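Local coordinates for geranylgeranyl pyrophosphate synthetase (Pyrococcus horikoshii, PDB 1WY0), which probably makes geranylgeranyl diphosphate, the C20 isoprenoid precursor, by adding isopentenyl diphosphate units to shorter allylic diphosphates, at residues K201-W206 / M328-L333. Numbering follows the deposited sequence.
Sequences KALSSW and MDLELL
Leu330 meets both Leu203 and Trp206, and most of what joins 328-333 to 201-206 runs through it. Its CD1 methyl lies 4.0 Å from Leu203 CD2, the two leucine side chains crossing at about a right angle. CD2 of Leu330 packs against the indole at CH2, 3.8 Å away, while its CB sits over one face of the ring, offset toward the rim. The Leu330 carbonyl oxygen comes up to the ring edge near its plane, 3.0 Å from Trp206 CZ2. With CG anti to the backbone N (chi1 178°), the Trp206 indole bridges the two helix segments, whose axes are 12.6 Å apart at closest approach. Trp206 NE1 donates to Asn315 OD1, which helps fix the ring's rotation. Three residues on, Leu333 adds its CD2 methyl farther along the ring edge, 4.2 Å from Trp206 CH2. Trimming Trp206 to an alanine would probably open a gap beside Leu330 and Leu333 and leave Asn315 without its indole N-H partner. Val53 and Thr56 of helix 49-57 pack on Trp206 and Leu330 respectively, and Leu318 touches both. Segments 201-206 and 328-333 run roughly parallel, 24° between their directions, in buried helix-helix packing that joins helix 197-224 to the C-terminal helix 325-336 within the all-alpha fold of the polyprenyl synthetases.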
loop_
_atom_site.group_PDB
_atom_site.type_symbol
_atom_site.label_atom_id
_atom_site.label_comp_id
_atom_site.label_asym_id
_atom_site.label_seq_id
_atom_site.Cartn_x
_atom_site.Cartn_y
_atom_site.Cartn_z
ATOM N N LYS A 201 -6.771 -23.745 13.971
ATOM C CA LYS A 201 -6.250 -23.127 15.185
ATOM C C LYS A 201 -4.854 -23.649 15.531
ATOM O O LYS A 201 -4.061 -22.989 16.188
ATOM C CB LYS A 201 -7.216 -23.421 16.334
ATOM C CG LYS A 201 -7.156 -22.350 17.426
ATOM C CD LYS A 201 -7.562 -22.899 18.796
ATOM C CE LYS A 201 -6.470 -22.705 19.852
ATOM N NZ LYS A 201 -5.921 -24.006 20.235
ATOM N N ALA A 202 -4.600 -24.888 15.069
ATOM C CA ALA A 202 -3.294 -25.488 15.300
ATOM C C ALA A 202 -2.261 -24.978 14.289
ATOM O O ALA A 202 -1.105 -24.719 14.607
ATOM C CB ALA A 202 -3.452 -27.003 15.171
ATOM N N LEU A 203 -2.691 -24.831 13.041
ATOM C CA LEU A 203 -1.825 -24.325 11.987
ATOM C C LEU A 203 -1.460 -22.872 12.272
ATOM O O LEU A 203 -0.297 -22.484 12.166
ATOM C CB LEU A 203 -2.526 -24.426 10.630
ATOM C CG LEU A 203 -2.545 -25.821 10.000
ATOM C CD1 LEU A 203 -3.420 -25.820 8.753
ATOM C CD2 LEU A 203 -1.119 -26.237 9.656
ATOM N N SER A 204 -2.466 -22.086 12.647
ATOM C CA SER A 204 -2.291 -20.676 12.969
ATOM C C SER A 204 -1.281 -20.483 14.092
ATOM O O SER A 204 -0.403 -19.626 14.000
ATOM C CB SER A 204 -3.625 -20.066 13.397
ATOM O OG SER A 204 -4.657 -20.383 12.482
ATOM N N SER A 205 -1.419 -21.283 15.150
ATOM C CA SER A 205 -0.538 -21.212 16.316
ATOM C C SER A 205 0.901 -21.561 15.959
ATOM O O SER A 205 1.850 -21.025 16.533
ATOM C CB SER A 205 -1.037 -22.167 17.397
ATOM O OG SER A 205 -0.944 -23.506 16.941
ATOM N N TRP A 206 1.045 -22.475 15.012
ATOM C CA TRP A 206 2.358 -22.878 14.515
ATOM C C TRP A 206 3.017 -21.770 13.687
ATOM O O TRP A 206 4.213 -21.529 13.756
ATOM C CB TRP A 206 2.176 -24.133 13.661
ATOM C CG TRP A 206 3.468 -24.554 13.085
ATOM C CD1 TRP A 206 4.384 -25.473 13.643
ATOM C CD2 TRP A 206 4.014 -24.155 11.804
ATOM N NE1 TRP A 206 5.455 -25.699 12.836
ATOM C CE2 TRP A 206 5.239 -24.846 11.640
ATOM C CE3 TRP A 206 3.581 -23.280 10.808
ATOM C CZ2 TRP A 206 5.994 -24.652 10.497
ATOM C CZ3 TRP A 206 4.338 -23.089 9.663
ATOM C CH2 TRP A 206 5.556 -23.775 9.512
ATOM N N MET A 328 5.222 -33.302 8.063
ATOM C CA MET A 328 6.639 -33.582 8.247
ATOM C C MET A 328 7.474 -32.348 7.900
ATOM O O MET A 328 8.283 -31.880 8.706
ATOM C CB MET A 328 7.052 -34.766 7.367
ATOM C CG MET A 328 8.512 -35.155 7.492
ATOM S SD MET A 328 8.969 -35.422 9.210
ATOM C CE MET A 328 8.653 -37.204 9.377
ATOM N N ASP A 329 7.269 -31.817 6.701
ATOM C CA ASP A 329 8.014 -30.644 6.272
ATOM C C ASP A 329 7.798 -29.453 7.203
ATOM O O ASP A 329 8.738 -28.721 7.510
ATOM C CB ASP A 329 7.639 -30.272 4.838
ATOM C CG ASP A 329 8.028 -31.346 3.837
ATOM O OD1 ASP A 329 9.128 -31.925 3.974
ATOM O OD2 ASP A 329 7.242 -31.606 2.906
ATOM N N LEU A 330 6.563 -29.261 7.659
ATOM C CA LEU A 330 6.257 -28.160 8.560
ATOM C C LEU A 330 6.983 -28.333 9.882
ATOM O O LEU A 330 7.285 -27.356 10.564
ATOM C CB LEU A 330 4.750 -28.060 8.814
ATOM C CG LEU A 330 3.842 -27.669 7.641
ATOM C CD1 LEU A 330 2.413 -27.515 8.144
ATOM C CD2 LEU A 330 4.323 -26.366 7.013
ATOM N N GLU A 331 7.253 -29.577 10.258
ATOM C CA GLU A 331 7.962 -29.827 11.504
ATOM C C GLU A 331 9.450 -29.641 11.271
ATOM O O GLU A 331 10.157 -29.089 12.113
ATOM C CB GLU A 331 7.695 -31.240 12.017
ATOM C CG GLU A 331 6.431 -31.364 12.850
ATOM C CD GLU A 331 6.269 -32.746 13.462
ATOM O OE1 GLU A 331 6.889 -33.703 12.946
ATOM O OE2 GLU A 331 5.518 -32.869 14.453
ATOM N N LEU A 332 9.925 -30.108 10.125
ATOM C CA LEU A 332 11.333 -29.967 9.801
ATOM C C LEU A 332 11.705 -28.490 9.651
ATOM O O LEU A 332 12.700 -28.036 10.216
ATOM C CB LEU A 332 11.669 -30.732 8.516
ATOM C CG LEU A 332 11.787 -32.255 8.648
ATOM C CD1 LEU A 332 12.258 -32.869 7.330
ATOM C CD2 LEU A 332 12.779 -32.584 9.754
ATOM N N LEU A 333 10.900 -27.748 8.897
ATOM C CA LEU A 333 11.145 -26.325 8.678
ATOM C C LEU A 333 11.266 -25.603 10.012
ATOM O O LEU A 333 12.249 -24.901 10.267
ATOM C CB LEU A 333 10.003 -25.720 7.861
ATOM C CG LEU A 333 10.074 -24.238 7.495
ATOM C CD1 LEU A 333 11.276 -23.957 6.594
ATOM C CD2 LEU A 333 8.785 -23.862 6.788
#